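Local coordinates for microcin B17-processing protein McbB (Escherichia coli str. K-12 substr. MG1655, PDB 6GRH) that is needed to process the inactive microcin B17 precursor, McbA, into the active antibiotic peptide, at residues Lys26-Thr31 and Ser35-His40. Residues are numbered along the deposited sequence; the frame is centred on the assembly and turned at random. Where two conformers were deposited one is given.
Sequences KTLLIT and SVDITH
The carboxylate of Asp37 receives Leu28 over one face, where CD2 of Leu28 stands 3.5 Å from OD1 of Asp37. A water beside OD1, tilted out of the plane on the side away from Leu28, lies 2.7 Å from Asp37 OD1 and accepts from Thr27 N; the carbonyl oxygen of Ile38 is also within its donating reach. OD2, the other oxygen, is hydrogen-bonded to Tyr225 OH of the second McbB subunit. With CG anti to the backbone N (chi1 -171°), the Asp37 carboxylate reaches back beside the opposite strand.

The backbones form an antiparallel hairpin. Ile38 N donates to Thr27 O over 2.8 Å, and Leu29 and Val36 make the hydrogen-bonded pair: Leu29 N meets Val36 O in the carbonyl plane at 2.9 Å, with 168° at the hydrogen. Leu29 O takes the return bond from Val36 N and, in one of the two conformers of Ser35, a tentative second bond from Ser35 OG (3.1 Å). On the opposite sheet face from Asp37, CD1 of Ile38 packs 4.0 Å from CB of Leu29; Ile38 itself also touches Phe79 of helix 73-82 and Leu47 of helix 41-52.

Residues 35-38 also pair antiparallel with a strand of another protein's chain, extending the sheet; this is consistent with the way RiPP recognition domains capture a precursor leader peptide. Asp37 OD1 lies only 3.3 Å from Thr27 O, and as both are acceptors this approach is probably unfavourable in itself. Thr27 O, however, takes its bond from Ile38 N, while the water and Tyr225 of the second subunit hold OD1 and OD2, which probably offsets the acceptor-acceptor contact.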
loop_
_atom_site.group_PDB
_atom_site.type_symbol
_atom_site.label_atom_id
_atom_site.label_comp_id
_atom_site.label_asym_id
_atom_site.label_seq_id
_atom_site.Cartn_x
_atom_site.Cartn_y
_atom_site.Cartn_z
ATOM N N LYS B 26 51.724 15.890 -15.707
ATOM C CA LYS B 26 50.499 16.038 -14.926
ATOM C C LYS B 26 49.942 14.675 -14.518
ATOM O O LYS B 26 49.844 13.767 -15.339
ATOM C CB LYS B 26 49.473 16.780 -15.763
ATOM N N THR B 27 49.570 14.550 -13.243
ATOM C CA THR B 27 48.999 13.324 -12.693
ATOM C C THR B 27 47.807 13.660 -11.823
ATOM O O THR B 27 47.917 14.483 -10.926
ATOM C CB THR B 27 50.056 12.557 -11.879
ATOM O OG1 THR B 27 51.092 12.189 -12.776
ATOM C CG2 THR B 27 49.496 11.285 -11.272
ATOM N N LEU B 28 46.675 13.024 -12.103
ATOM C CA LEU B 28 45.438 13.280 -11.359
ATOM C C LEU B 28 44.876 11.974 -10.784
ATOM O O LEU B 28 44.810 10.964 -11.484
ATOM C CB LEU B 28 44.373 13.942 -12.233
ATOM C CG LEU B 28 44.689 15.245 -12.966
ATOM C CD1 LEU B 28 43.436 15.753 -13.662
ATOM C CD2 LEU B 28 45.223 16.334 -12.054
ATOM N N LEU B 29 44.494 12.054 -9.510
ATOM C CA LEU B 29 43.777 11.033 -8.782
ATOM C C LEU B 29 42.313 11.446 -8.818
ATOM O O LEU B 29 42.007 12.591 -8.505
ATOM C CB LEU B 29 44.249 11.006 -7.323
ATOM C CG LEU B 29 43.443 10.136 -6.358
ATOM C CD1 LEU B 29 43.540 8.688 -6.758
ATOM C CD2 LEU B 29 43.820 10.318 -4.907
ATOM N N ILE B 30 41.436 10.529 -9.194
ATOM C CA ILE B 30 39.998 10.760 -9.149
ATOM C C ILE B 30 39.342 9.595 -8.437
ATOM O O ILE B 30 39.437 8.453 -8.885
ATOM C CB ILE B 30 39.395 10.893 -10.558
ATOM C CG1 ILE B 30 40.187 11.910 -11.386
ATOM C CG2 ILE B 30 37.930 11.290 -10.463
ATOM C CD1 ILE B 30 39.948 11.796 -12.874
ATOM N N THR B 31 38.648 9.898 -7.339
ATOM C CA THR B 31 37.874 8.917 -6.618
ATOM C C THR B 31 36.406 9.331 -6.585
ATOM O O THR B 31 36.027 10.371 -7.118
ATOM C CB THR B 31 38.385 8.756 -5.184
ATOM O OG1 THR B 31 37.892 9.813 -4.346
ATOM C CG2 THR B 31 39.935 8.769 -5.151
ATOM N N SER B 35 39.060 14.699 -6.032
ATOM C CA SER B 35 40.051 14.686 -7.078
ATOM C C SER B 35 41.276 15.470 -6.599
ATOM O O SER B 35 41.134 16.488 -5.932
ATOM C CB SER B 35 39.483 15.270 -8.361
ATOM O OG SER B 35 40.366 15.017 -9.432
ATOM N N VAL B 36 42.469 14.969 -6.934
ATOM C CA VAL B 36 43.734 15.553 -6.450
ATOM C C VAL B 36 44.727 15.647 -7.599
ATOM O O VAL B 36 44.923 14.689 -8.333
ATOM C CB VAL B 36 44.331 14.742 -5.274
ATOM C CG1 VAL B 36 45.582 15.423 -4.711
ATOM C CG2 VAL B 36 43.309 14.565 -4.157
ATOM N N ASP B 37 45.318 16.834 -7.763
ATOM C CA ASP B 37 46.455 17.013 -8.658
ATOM C C ASP B 37 47.693 16.518 -7.880
ATOM O O ASP B 37 48.124 17.168 -6.946
ATOM C CB ASP B 37 46.565 18.492 -9.064
ATOM C CG ASP B 37 47.593 18.750 -10.173
ATOM O OD1 ASP B 37 48.171 17.794 -10.743
ATOM O OD2 ASP B 37 47.836 19.942 -10.487
ATOM N N ILE B 38 48.230 15.371 -8.261
ATOM C CA ILE B 38 49.285 14.703 -7.479
ATOM C C ILE B 38 50.641 15.287 -7.863
ATOM O O ILE B 38 51.017 15.246 -9.030
ATOM C CB ILE B 38 49.321 13.191 -7.752
ATOM C CG1 ILE B 38 48.005 12.531 -7.359
ATOM C CG2 ILE B 38 50.491 12.503 -7.016
ATOM C CD1 ILE B 38 47.696 12.533 -5.874
ATOM N N THR B 39 51.369 15.823 -6.898
ATOM C CA THR B 39 52.683 16.424 -7.197
ATOM C C THR B 39 53.863 15.678 -6.568
ATOM O O THR B 39 54.966 16.131 -6.683
ATOM C CB THR B 39 52.740 17.897 -6.756
ATOM O OG1 THR B 39 52.385 17.980 -5.364
ATOM C CG2 THR B 39 51.773 18.763 -7.628
ATOM N N HIS B 40 53.619 14.538 -5.942
ATOM C CA HIS B 40 54.648 13.751 -5.270
ATOM C C HIS B 40 54.796 12.416 -6.025
ATOM O O HIS B 40 53.820 11.665 -6.150
ATOM C CB HIS B 40 54.197 13.533 -3.817
ATOM C CG HIS B 40 55.215 12.871 -2.934
ATOM N ND1 HIS B 40 55.402 11.509 -2.904
ATOM C CD2 HIS B 40 56.051 13.385 -1.999
ATOM C CE1 HIS B 40 56.333 11.214 -2.010
ATOM N NE2 HIS B 40 56.743 12.336 -1.448
HETATM O O HOH W 1 50.383 16.365 -11.317
#